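Local coordinates for protein 4-amino-4-deoxy-L-arabinose transferase or related glycosyltransferases of PMT family (Cupriavidus metallidurans, PDB 5EZM) that probably transfers 4-amino-4-deoxy-L-arabinose from a polyprenyl-phosphate carrier to lipid A, as a zinc-binding integral membrane glycosyltransferase of the GT-C fold, at residues V219-V224 and A327-I332; V336-S341 and P346-P351; P149-A154 and V352-G357; R131-R136 and A360-D365. One frame throughout, in Å; residues are numbered along the deposited sequence.

Interaction 1 of 4, residues V219-V224 and A327-I332. With DSL (mono-trans, octa-cis decaprenyl-phosphate), chain C.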
# COMPACT_ATOMS: atom_id res chain seq x y z
N VAL A 219 -8.48 -21.83 12.00
CA VAL A 219 -9.57 -22.59 12.61
C VAL A 219 -10.58 -23.01 11.55
O VAL A 219 -11.00 -24.17 11.49
CB VAL A 219 -10.23 -21.81 13.77
CG1 VAL A 219 -9.26 -21.67 14.93
CG2 VAL A 219 -10.71 -20.44 13.32
N VAL A 220 -10.94 -22.08 10.65
CA VAL A 220 -11.81 -22.41 9.53
C VAL A 220 -11.28 -23.63 8.79
O VAL A 220 -12.02 -24.58 8.52
CB VAL A 220 -11.96 -21.20 8.59
CG1 VAL A 220 -12.84 -21.56 7.41
CG2 VAL A 220 -12.53 -20.01 9.34
N TYR A 221 -9.98 -23.63 8.50
CA TYR A 221 -9.37 -24.78 7.84
C TYR A 221 -9.64 -26.05 8.63
O TYR A 221 -10.18 -27.02 8.09
CB TYR A 221 -7.86 -24.56 7.68
CG TYR A 221 -7.15 -25.72 7.01
CD1 TYR A 221 -7.14 -25.85 5.63
CD2 TYR A 221 -6.50 -26.68 7.76
CE1 TYR A 221 -6.50 -26.91 5.01
CE2 TYR A 221 -5.85 -27.74 7.16
CZ TYR A 221 -5.86 -27.85 5.79
OH TYR A 221 -5.21 -28.91 5.18
N THR A 222 -9.33 -26.05 9.93
CA THR A 222 -9.51 -27.26 10.72
C THR A 222 -10.97 -27.63 10.89
O THR A 222 -11.25 -28.74 11.36
CB THR A 222 -8.85 -27.10 12.10
OG1 THR A 222 -9.62 -26.20 12.90
CG2 THR A 222 -7.44 -26.55 11.94
N LEU A 223 -11.90 -26.75 10.52
CA LEU A 223 -13.31 -27.12 10.53
C LEU A 223 -13.75 -27.73 9.21
O LEU A 223 -14.69 -28.54 9.20
CB LEU A 223 -14.18 -25.89 10.85
CG LEU A 223 -13.95 -25.26 12.22
CD1 LEU A 223 -14.94 -24.12 12.46
CD2 LEU A 223 -14.04 -26.30 13.32
N VAL A 224 -13.09 -27.37 8.11
CA VAL A 224 -13.48 -27.91 6.81
C VAL A 224 -12.83 -29.26 6.57
O VAL A 224 -13.48 -30.19 6.06
CB VAL A 224 -13.13 -26.90 5.70
CG1 VAL A 224 -13.55 -27.43 4.34
CG2 VAL A 224 -13.80 -25.56 5.98
N ALA A 327 -4.85 -21.98 0.79
CA ALA A 327 -4.84 -20.68 0.12
C ALA A 327 -6.26 -20.18 -0.13
O ALA A 327 -6.54 -18.99 0.05
CB ALA A 327 -4.06 -20.77 -1.19
N GLY A 328 -7.15 -21.08 -0.54
CA GLY A 328 -8.53 -20.67 -0.79
C GLY A 328 -9.24 -20.22 0.46
O GLY A 328 -9.98 -19.23 0.44
N ILE A 329 -9.05 -20.94 1.57
CA ILE A 329 -9.63 -20.51 2.84
C ILE A 329 -8.99 -19.21 3.31
O ILE A 329 -9.65 -18.38 3.95
CB ILE A 329 -9.51 -21.63 3.88
CG1 ILE A 329 -10.36 -22.83 3.46
CG2 ILE A 329 -9.93 -21.14 5.26
CD1 ILE A 329 -10.30 -24.00 4.42
N TRP A 330 -7.71 -19.01 3.00
CA TRP A 330 -7.06 -17.73 3.25
C TRP A 330 -7.82 -16.60 2.56
O TRP A 330 -8.35 -15.68 3.21
CB TRP A 330 -5.61 -17.80 2.79
CG TRP A 330 -4.78 -16.58 3.04
CD1 TRP A 330 -4.70 -15.46 2.26
CD2 TRP A 330 -3.88 -16.37 4.13
NE1 TRP A 330 -3.82 -14.56 2.81
CE2 TRP A 330 -3.30 -15.10 3.96
CE3 TRP A 330 -3.52 -17.13 5.25
CZ2 TRP A 330 -2.39 -14.57 4.86
CZ3 TRP A 330 -2.61 -16.60 6.14
CH2 TRP A 330 -2.05 -15.33 5.94
N ALA A 331 -7.91 -16.67 1.23
CA ALA A 331 -8.53 -15.60 0.45
C ALA A 331 -9.99 -15.40 0.85
O ALA A 331 -10.44 -14.27 1.08
CB ALA A 331 -8.41 -15.91 -1.04
N ILE A 332 -10.76 -16.49 0.92
CA ILE A 332 -12.20 -16.38 1.18
C ILE A 332 -12.44 -15.87 2.60
O ILE A 332 -13.25 -14.96 2.82
CB ILE A 332 -12.90 -17.72 0.94
CG1 ILE A 332 -12.77 -18.14 -0.53
CG2 ILE A 332 -14.37 -17.63 1.33
CD1 ILE A 332 -13.22 -19.56 -0.80
C21 DSL C . -3.32 -20.05 7.58
C22 DSL C . -2.01 -19.83 8.31
C23 DSL C . -0.80 -19.28 7.56
C24 DSL C . -1.92 -20.11 9.62
C25 DSL C . -0.59 -19.89 10.38
C26 DSL C . -0.92 -19.19 11.73
C27 DSL C . -0.36 -20.05 12.92
C28 DSL C . 0.85 -21.00 12.68
C29 DSL C . -0.92 -19.96 14.14
C30 DSL C . -2.12 -19.00 14.37
C31 DSL C . -3.02 -19.54 15.54
C32 DSL C . -3.24 -18.41 16.60
C33 DSL C . -2.16 -18.10 17.65
C34 DSL C . -4.40 -17.71 16.60
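Ile329 reaches out from helix 323-339 and lays its two branches against Val220, Tyr221 and Val224 of helix 209-224, joining two transmembrane helices of the GT-C fold. The short segments run at 128° to one another, closer to antiparallel than to parallel, and their axes come within 9.9 Å.

The contact between the helices is wholly apolar. The first torsion of Ile329 (chi1 -66°) leaves CG2 anti to the backbone N, where it meets Val220 CG1 at 3.6 Å, while CG1 carries CD1 toward Tyr221 and Val224. Ile329 CD1 sits 3.6 Å from Tyr221 CA and also touches CD1 of the tyrosine ring, the two side chains crossing nearly at right angles. Val224, one turn on from Val220, adds a lighter touch on the same methyl, its CG2 4.1 Å from Ile329 CD1, out toward the surface.

Polar groups are settled away from this apolar patch. The Tyr221 hydroxyl is hydrogen-bonded with the backbone N of Arg322, tying the far end of the ring to the start of the helix that carries Ile329. Thr222 OG1 turns back to donate to Val219 O at 2.8 Å within its own helix.

The third kind of contact is with lipid. Trp330 borders the decaprenyl-phosphate pocket: DSL C21 lies in plane at the indole edge, and DSL C23 comes within 3.5 Å of Trp330 CZ3.

Interaction 2 of 4, residues V336-S341 and P346-P351. With MPG ([(Z)-octadec-9-enyl] (2R)-2,3-bis(oxidanyl)propanoate), chain B; MPG ([(Z)-octadec-9-enyl] (2R)-2,3-bis(oxidanyl)propanoate), chain D; MPG ([(Z)-octadec-9-enyl] (2R)-2,3-bis(oxidanyl)propanoate), chain Z.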
# COMPACT_ATOMS: atom_id res chain seq x y z
N VAL A 336 -14.29 -12.33 3.48
CA VAL A 336 -15.54 -12.17 4.20
C VAL A 336 -15.32 -11.48 5.53
O VAL A 336 -16.23 -10.83 6.06
CB VAL A 336 -16.25 -13.53 4.39
CG1 VAL A 336 -16.43 -14.22 3.05
CG2 VAL A 336 -15.50 -14.40 5.37
N PHE A 337 -14.11 -11.58 6.10
CA PHE A 337 -13.83 -10.87 7.34
C PHE A 337 -13.87 -9.37 7.13
O PHE A 337 -14.55 -8.64 7.87
CB PHE A 337 -12.47 -11.28 7.90
CG PHE A 337 -12.00 -10.41 9.03
CD1 PHE A 337 -12.49 -10.60 10.32
CD2 PHE A 337 -11.08 -9.40 8.82
CE1 PHE A 337 -12.06 -9.80 11.36
CE2 PHE A 337 -10.65 -8.59 9.86
CZ PHE A 337 -11.14 -8.79 11.13
N PHE A 338 -13.16 -8.87 6.12
CA PHE A 338 -13.20 -7.44 5.86
C PHE A 338 -14.51 -7.00 5.23
O PHE A 338 -14.87 -5.82 5.33
CB PHE A 338 -12.01 -7.02 4.99
CG PHE A 338 -10.70 -7.09 5.70
CD1 PHE A 338 -10.46 -6.30 6.81
CD2 PHE A 338 -9.70 -7.94 5.26
CE1 PHE A 338 -9.25 -6.36 7.48
CE2 PHE A 338 -8.49 -8.00 5.92
CZ PHE A 338 -8.26 -7.21 7.03
N SER A 339 -15.24 -7.92 4.60
CA SER A 339 -16.51 -7.56 3.97
C SER A 339 -17.63 -7.35 4.99
O SER A 339 -18.60 -6.67 4.68
CB SER A 339 -16.92 -8.63 2.96
OG SER A 339 -16.08 -8.58 1.82
N ILE A 340 -17.50 -7.93 6.19
CA ILE A 340 -18.49 -7.73 7.25
C ILE A 340 -18.01 -6.77 8.31
O ILE A 340 -18.70 -6.58 9.32
CB ILE A 340 -18.90 -9.07 7.89
CG1 ILE A 340 -17.71 -9.67 8.65
CG2 ILE A 340 -19.42 -10.04 6.84
CD1 ILE A 340 -17.99 -11.05 9.23
N SER A 341 -16.85 -6.15 8.13
CA SER A 341 -16.33 -5.18 9.08
C SER A 341 -16.97 -3.82 8.85
O SER A 341 -17.38 -3.48 7.74
CB SER A 341 -14.81 -5.08 8.97
OG SER A 341 -14.30 -4.03 9.78
N PRO A 346 -9.91 -0.04 0.76
CA PRO A 346 -9.53 -1.04 -0.26
C PRO A 346 -8.31 -1.86 0.11
O PRO A 346 -8.33 -3.09 -0.02
CB PRO A 346 -9.29 -0.18 -1.51
CG PRO A 346 -9.12 1.22 -1.01
CD PRO A 346 -9.98 1.32 0.21
N GLY A 347 -7.24 -1.21 0.59
CA GLY A 347 -6.03 -1.92 0.96
C GLY A 347 -6.23 -3.09 1.90
O GLY A 347 -5.44 -4.03 1.87
N TYR A 348 -7.29 -3.05 2.72
CA TYR A 348 -7.58 -4.16 3.62
C TYR A 348 -7.57 -5.49 2.89
O TYR A 348 -7.13 -6.51 3.44
CB TYR A 348 -8.94 -3.96 4.30
CG TYR A 348 -9.00 -2.85 5.32
CD1 TYR A 348 -7.88 -2.11 5.64
CD2 TYR A 348 -10.19 -2.55 5.97
CE1 TYR A 348 -7.93 -1.09 6.58
CE2 TYR A 348 -10.26 -1.53 6.91
CZ TYR A 348 -9.13 -0.81 7.21
OH TYR A 348 -9.18 0.21 8.14
N ILE A 349 -8.03 -5.51 1.64
CA ILE A 349 -8.21 -6.77 0.93
C ILE A 349 -6.94 -7.25 0.24
O ILE A 349 -6.92 -8.38 -0.28
CB ILE A 349 -9.37 -6.65 -0.08
CG1 ILE A 349 -10.08 -7.99 -0.22
CG2 ILE A 349 -8.88 -6.18 -1.44
CD1 ILE A 349 -10.49 -8.58 1.10
N VAL A 350 -5.87 -6.44 0.24
CA VAL A 350 -4.65 -6.83 -0.49
C VAL A 350 -4.07 -8.16 -0.02
O VAL A 350 -3.63 -8.94 -0.87
CB VAL A 350 -3.63 -5.68 -0.46
CG1 VAL A 350 -2.35 -6.09 -1.15
CG2 VAL A 350 -4.21 -4.44 -1.13
N PRO A 351 -4.02 -8.48 1.28
CA PRO A 351 -3.41 -9.76 1.69
C PRO A 351 -4.01 -11.01 1.05
O PRO A 351 -3.40 -12.09 1.17
CB PRO A 351 -3.62 -9.77 3.21
CG PRO A 351 -3.58 -8.36 3.58
CD PRO A 351 -4.27 -7.62 2.46
C2 MPG B . -21.65 -5.89 13.05
C3 MPG B . -20.34 -6.65 12.87
C4 MPG B . -19.16 -5.86 13.39
C5 MPG B . -17.80 -6.35 12.85
C6 MPG B . -16.73 -5.25 12.98
C7 MPG B . -15.30 -5.82 13.11
C8 MPG B . -14.33 -4.73 13.62
C9 MPG B . -13.07 -5.32 14.30
C10 MPG B . -12.67 -4.50 15.55
C11 MPG B . -11.59 -3.44 15.23
C12 MPG B . -10.41 -3.45 16.25
C1 MPG B . -22.88 -6.80 12.97
C2 MPG D . -8.48 -7.69 16.00
C3 MPG D . -9.16 -7.40 14.67
C4 MPG D . -8.82 -6.00 14.15
C5 MPG D . -9.28 -5.77 12.70
C6 MPG D . -8.73 -4.45 12.13
C7 MPG D . -8.46 -4.54 10.62
C8 MPG D . -7.40 -3.51 10.16
C9 MPG D . -6.57 -4.01 8.95
C1 MPG D . -9.01 -8.97 16.66
C2 MPG Z . -16.43 -17.30 7.42
C3 MPG Z . -15.40 -18.05 6.57
C4 MPG Z . -16.06 -18.89 5.48
C5 MPG Z . -15.06 -19.85 4.81
C6 MPG Z . -15.70 -20.69 3.69
C7 MPG Z . -14.68 -21.69 3.09
C8 MPG Z . -15.30 -22.62 2.02
C9 MPG Z . -14.38 -23.84 1.72
C10 MPG Z . -14.94 -24.75 0.59
C11 MPG Z . -14.27 -26.14 0.55
C12 MPG Z . -14.32 -26.80 -0.87
C1 MPG Z . -15.78 -16.43 8.50
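Phe338 and Tyr348 form the tight part of this contact. The CB of Tyr348 stands over one face of the Phe338 ring, 3.8 Å from its centroid and 14° off the normal, a CH-pi contact. On the opposite face Phe337 CD2 lies over the ring centre, so the phenyl is held between its sequence neighbour and the tyrosine. The two aromatic rings themselves meet obliquely, with planes at 35°. Phe338 CE2 also approaches the backbone O of Tyr348, and Ile349 CD1 touches Phe338 CD2 more lightly, at 4.3 Å.

The contact closes the connection between two helices of the GT-C membrane domain: helix 323-339 ends, the chain reverses, and 346-351 leads with helical backbone angles into helix 352-365. Phe288 of helix 288-295 packs on both Phe338 and Ile349 at this turn.

The lipid side is looser. An MPG chain (chain D) passes the Phe338 edge, its C7 3.7 Å from Phe338 CE1, and then brings C9 over a face of the Tyr348 ring, 4.0 Å from Tyr348 CE1. Tyr348 CG, anti to its carbonyl carbon (chi1 -70°), directs the ring alongside Phe338, so that the lipid end lies against both rings. The tyrosine side chain lies about 7 Å from that of the zinc ligand His270.

Interaction 3 of 4, residues P149-A154 and V352-G357. With MPG ([(Z)-octadec-9-enyl] (2R)-2,3-bis(oxidanyl)propanoate), chain L.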
# COMPACT_ATOMS: atom_id res chain seq x y z
N PRO A 149 -3.16 -6.25 -11.00
CA PRO A 149 -2.99 -4.81 -10.77
C PRO A 149 -3.03 -4.42 -9.31
O PRO A 149 -2.39 -3.44 -8.93
CB PRO A 149 -4.17 -4.21 -11.55
CG PRO A 149 -5.19 -5.28 -11.56
CD PRO A 149 -4.42 -6.56 -11.69
N MET A 150 -3.77 -5.15 -8.47
CA MET A 150 -3.77 -4.81 -7.05
C MET A 150 -2.40 -5.03 -6.42
O MET A 150 -1.95 -4.21 -5.61
CB MET A 150 -4.84 -5.62 -6.32
CG MET A 150 -4.88 -5.40 -4.81
SD MET A 150 -6.45 -5.88 -4.06
CE MET A 150 -7.44 -4.42 -4.39
N TRP A 151 -1.71 -6.10 -6.80
CA TRP A 151 -0.41 -6.38 -6.20
C TRP A 151 0.66 -5.43 -6.71
O TRP A 151 1.51 -4.98 -5.93
CB TRP A 151 -0.01 -7.83 -6.45
CG TRP A 151 1.17 -8.24 -5.61
CD1 TRP A 151 2.45 -8.41 -6.03
CD2 TRP A 151 1.16 -8.51 -4.21
NE1 TRP A 151 3.25 -8.78 -4.97
CE2 TRP A 151 2.48 -8.85 -3.84
CE3 TRP A 151 0.17 -8.50 -3.22
CZ2 TRP A 151 2.83 -9.18 -2.54
CZ3 TRP A 151 0.52 -8.83 -1.93
CH2 TRP A 151 1.84 -9.16 -1.59
N SER A 152 0.64 -5.10 -8.01
CA SER A 152 1.67 -4.22 -8.56
C SER A 152 1.42 -2.76 -8.19
O SER A 152 2.33 -2.07 -7.72
CB SER A 152 1.73 -4.38 -10.08
OG SER A 152 0.60 -3.78 -10.71
N VAL A 153 0.18 -2.29 -8.39
CA VAL A 153 -0.19 -0.94 -7.98
C VAL A 153 0.05 -0.76 -6.49
O VAL A 153 0.77 0.15 -6.07
CB VAL A 153 -1.66 -0.65 -8.36
CG1 VAL A 153 -2.20 0.54 -7.57
CG2 VAL A 153 -1.78 -0.40 -9.85
N ALA A 154 -0.55 -1.63 -5.67
CA ALA A 154 -0.34 -1.52 -4.23
C ALA A 154 1.13 -1.66 -3.87
O ALA A 154 1.60 -1.06 -2.90
CB ALA A 154 -1.18 -2.57 -3.50
N VAL A 352 -5.17 -10.93 0.39
CA VAL A 352 -5.70 -12.13 -0.26
C VAL A 352 -5.03 -12.40 -1.60
O VAL A 352 -5.10 -13.54 -2.10
CB VAL A 352 -7.22 -12.04 -0.47
CG1 VAL A 352 -7.91 -11.54 0.79
CG2 VAL A 352 -7.57 -11.16 -1.66
N ILE A 353 -4.37 -11.40 -2.19
CA ILE A 353 -3.83 -11.57 -3.54
C ILE A 353 -2.77 -12.66 -3.63
O ILE A 353 -2.84 -13.48 -4.55
CB ILE A 353 -3.33 -10.21 -4.08
CG1 ILE A 353 -4.48 -9.20 -4.10
CG2 ILE A 353 -2.73 -10.37 -5.47
CD1 ILE A 353 -5.63 -9.60 -5.00
N PRO A 354 -1.76 -12.72 -2.73
CA PRO A 354 -0.76 -13.80 -2.85
C PRO A 354 -1.38 -15.19 -2.90
O PRO A 354 -1.02 -15.99 -3.78
CB PRO A 354 0.11 -13.60 -1.61
CG PRO A 354 -0.03 -12.17 -1.28
CD PRO A 354 -1.44 -11.81 -1.61
N ALA A 355 -2.31 -15.48 -1.99
CA ALA A 355 -2.99 -16.77 -2.02
C ALA A 355 -3.64 -17.01 -3.37
O ALA A 355 -3.45 -18.07 -3.99
CB ALA A 355 -4.04 -16.83 -0.90
N LEU A 356 -4.41 -16.03 -3.86
CA LEU A 356 -4.97 -16.11 -5.20
C LEU A 356 -3.89 -16.43 -6.22
O LEU A 356 -4.07 -17.31 -7.08
CB LEU A 356 -5.68 -14.81 -5.56
CG LEU A 356 -6.92 -14.47 -4.74
CD1 LEU A 356 -7.50 -13.13 -5.19
CD2 LEU A 356 -7.96 -15.57 -4.85
N GLY A 357 -2.75 -15.74 -6.12
CA GLY A 357 -1.62 -16.05 -6.99
C GLY A 357 -1.31 -17.53 -7.02
O GLY A 357 -1.27 -18.15 -8.09
C5 MPG L . -10.19 -1.81 -14.91
C6 MPG L . -9.95 -1.16 -13.54
C7 MPG L . -8.74 -1.76 -12.78
C8 MPG L . -8.83 -1.47 -11.26
C9 MPG L . -7.58 -1.93 -10.47
C10 MPG L . -7.80 -1.84 -8.93
C11 MPG L . -6.47 -1.69 -8.16
C12 MPG L . -6.69 -1.62 -6.61
C13 MPG L . -5.38 -1.38 -5.84
C14 MPG L . -5.62 -0.98 -4.35
C15 MPG L . -4.33 -0.46 -3.65
C16 MPG L . -4.44 -0.46 -2.10
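Ile353 buries the most surface here, and its branches divide the work between Met150 and Trp151. CG1, anti to the carbonyl carbon of Ile353 (chi1 -59°), turns to the methionine and lies 3.9 Å from Met150 SD; CD1 approaches the same sulfur. CG2 goes to the tryptophan and rests 3.8 Å from Trp151 CB, the two side chains sliding past each other in opposite directions.

Trp151 is the second main contributor. Its six-membered ring reaches beyond Ile353 to the following residue, bringing CZ3 to 3.4 Å from Pro354 CG, with CH2 close to the same carbon. The two side chains cross at about a right angle. The buried NE1 of Trp151 is satisfied by the backbone O of Gly118, which ties the indole to helix 112-133 as well.

These residues join two helices of the GT-C membrane domain: helix 149-155, the last part of one predicted transmembrane span, and helix 352-365, in another. Their local axes come within 10.1 Å at 133° between their directions. Helix 160-178 closes in beside them: Met162 and Ala165 pack on Trp151, and Ser169 on Pro354.

Met150 marks the boundary with bound lipid. Its chain is extended as far as the sulfur and then bends at chi3 (-82°), leaving SD on Ile353 while CE touches an MPG chain (chain L), 3.7 Å from its C12. One turn further along the helix, Ala154 CB meets C15 of the same lipid chain at 3.8 Å.

Interaction 4 of 4, residues R131-R136 and A360-D365. With MPG ([(Z)-octadec-9-enyl] (2R)-2,3-bis(oxidanyl)propanoate), chain J.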
# COMPACT_ATOMS: atom_id res chain seq x y z
N ARG A 131 7.34 -25.61 -4.20
CA ARG A 131 7.43 -26.74 -3.28
C ARG A 131 6.27 -27.71 -3.47
O ARG A 131 6.47 -28.92 -3.62
CB ARG A 131 7.49 -26.24 -1.84
CG ARG A 131 7.59 -27.32 -0.79
CD ARG A 131 8.91 -28.07 -0.90
NE ARG A 131 9.23 -28.78 0.33
CZ ARG A 131 10.25 -29.63 0.45
NH1 ARG A 131 11.03 -29.88 -0.59
NH2 ARG A 131 10.47 -30.24 1.61
N TRP A 132 5.04 -27.19 -3.48
CA TRP A 132 3.87 -28.06 -3.49
C TRP A 132 3.43 -28.48 -4.89
O TRP A 132 2.93 -29.60 -5.06
CB TRP A 132 2.69 -27.38 -2.78
CG TRP A 132 2.76 -27.46 -1.29
CD1 TRP A 132 3.18 -26.49 -0.44
CD2 TRP A 132 2.39 -28.58 -0.48
NE1 TRP A 132 3.10 -26.92 0.86
CE2 TRP A 132 2.61 -28.21 0.86
CE3 TRP A 132 1.89 -29.85 -0.75
CZ2 TRP A 132 2.35 -29.06 1.93
CZ3 TRP A 132 1.63 -30.71 0.31
CH2 TRP A 132 1.87 -30.31 1.63
N PHE A 133 3.59 -27.61 -5.89
CA PHE A 133 3.02 -27.87 -7.21
C PHE A 133 4.04 -27.89 -8.34
O PHE A 133 3.67 -28.22 -9.47
CB PHE A 133 1.93 -26.84 -7.52
CG PHE A 133 0.89 -26.72 -6.45
CD1 PHE A 133 -0.01 -27.75 -6.23
CD2 PHE A 133 0.81 -25.58 -5.67
CE1 PHE A 133 -0.97 -27.64 -5.24
CE2 PHE A 133 -0.16 -25.47 -4.69
CZ PHE A 133 -1.05 -26.50 -4.47
N GLY A 134 5.30 -27.55 -8.09
CA GLY A 134 6.34 -27.71 -9.08
C GLY A 134 6.76 -26.38 -9.69
O GLY A 134 6.22 -25.32 -9.39
N ALA A 135 7.76 -26.48 -10.57
CA ALA A 135 8.38 -25.29 -11.13
C ALA A 135 7.43 -24.53 -12.06
O ALA A 135 7.32 -23.31 -11.97
CB ALA A 135 9.67 -25.68 -11.87
N ARG A 136 6.75 -25.25 -12.96
CA ARG A 136 5.88 -24.58 -13.92
C ARG A 136 4.77 -23.80 -13.22
O ARG A 136 4.54 -22.62 -13.52
CB ARG A 136 5.30 -25.61 -14.90
CG ARG A 136 4.73 -25.02 -16.19
CD ARG A 136 4.25 -26.11 -17.13
NE ARG A 136 2.93 -25.80 -17.69
CZ ARG A 136 2.72 -25.33 -18.92
NH1 ARG A 136 3.75 -25.12 -19.73
NH2 ARG A 136 1.49 -25.08 -19.33
N ALA A 360 -3.94 -19.22 -8.87
CA ALA A 360 -3.73 -18.95 -10.29
C ALA A 360 -2.63 -19.84 -10.84
O ALA A 360 -2.80 -20.49 -11.88
CB ALA A 360 -3.40 -17.47 -10.50
N GLY A 361 -1.52 -19.94 -10.10
CA GLY A 361 -0.40 -20.75 -10.54
C GLY A 361 -0.79 -22.17 -10.87
O GLY A 361 -0.30 -22.75 -11.85
N VAL A 362 -1.70 -22.75 -10.09
CA VAL A 362 -2.08 -24.13 -10.40
C VAL A 362 -3.13 -24.15 -11.51
O VAL A 362 -3.10 -25.02 -12.39
CB VAL A 362 -2.54 -24.88 -9.14
CG1 VAL A 362 -1.52 -24.72 -8.03
CG2 VAL A 362 -3.90 -24.41 -8.66
N ALA A 363 -4.05 -23.17 -11.52
CA ALA A 363 -5.09 -23.17 -12.54
C ALA A 363 -4.47 -23.04 -13.92
O ALA A 363 -4.69 -23.88 -14.80
CB ALA A 363 -6.10 -22.06 -12.27
N LEU A 364 -3.67 -21.99 -14.12
CA LEU A 364 -2.94 -21.84 -15.38
C LEU A 364 -2.11 -23.07 -15.69
O LEU A 364 -1.91 -23.41 -16.86
CB LEU A 364 -2.05 -20.60 -15.31
CG LEU A 364 -2.75 -19.27 -15.02
CD1 LEU A 364 -1.75 -18.15 -14.75
CD2 LEU A 364 -3.68 -18.88 -16.16
N ASP A 365 -1.64 -23.79 -14.66
CA ASP A 365 -0.81 -24.95 -14.89
C ASP A 365 -1.57 -26.09 -15.56
O ASP A 365 -0.95 -26.93 -16.22
CB ASP A 365 -0.20 -25.44 -13.58
CG ASP A 365 0.86 -26.49 -13.80
OD1 ASP A 365 1.52 -26.46 -14.86
OD2 ASP A 365 1.04 -27.35 -12.90
C2 MPG J . 12.03 -17.76 -5.34
C3 MPG J . 11.61 -19.15 -5.79
C4 MPG J . 11.61 -19.28 -7.30
C5 MPG J . 11.08 -20.65 -7.77
C6 MPG J . 11.08 -20.77 -9.31
C7 MPG J . 10.40 -22.06 -9.80
C8 MPG J . 10.38 -22.15 -11.35
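Arg136 and Asp365 make the one salt bridge between these segments. The NE-H of the arginine is the donor and Asp365 OD1 the acceptor, 3.2 Å from Arg136 NE, with a bent N-H...O angle of 142°. OD1 lies at the edge of the guanidinium, practically in its plane, and is met nearly along its C-O axis; guanidinium and carboxylate planes are 41° apart. An extended start to the arginine chain, with CG anti to the backbone N (chi1 -162°), carries NE over to the aspartate.

One turn earlier on helix 352-365 the contact is apolar. Val362 CG1 sits over one face of the Phe133 ring, 3.5 Å from its centroid, as a CH-pi contact, and CB of Trp132 covers the opposite face. The indole NE1 of Trp132 is satisfied by the backbone O of Leu176.

Gly134, with positive phi, lets the chain leave helix 112-133 and also occupies the N-cap position of helix 135-147. This sharp corner places Phe133 and Arg136 against successive turns of helix 352-365. Pro323 and Ala324 of helix 323-339 pack on Phe133, helix 303-310 touches Val362 through Ala309, and Ala137 and Phe140 of helix 135-147 pack on Asp365.

In the fold
Helix 352-365 and the turn leading into it run through interactions 2, 3 and 4, while interactions 1 and 2 share helix 323-339. Interactions 2 and 3 are buried and meet directly, with Ile349 CG2 packing on Met150 SD; interactions 1 and 4 lie farther from the chain's centre and are only partly buried. Chemistry follows place: apolar side chains make interactions 1 to 3, whereas interaction 4, at one end of helix 352-365, adds an ion pair to its CH-pi contact. Trp330 NE1 links interaction 1 to interaction 2 through Pro351 O, and Ala355 of interaction 3 packs against Ala327 and Trp330 of interaction 1.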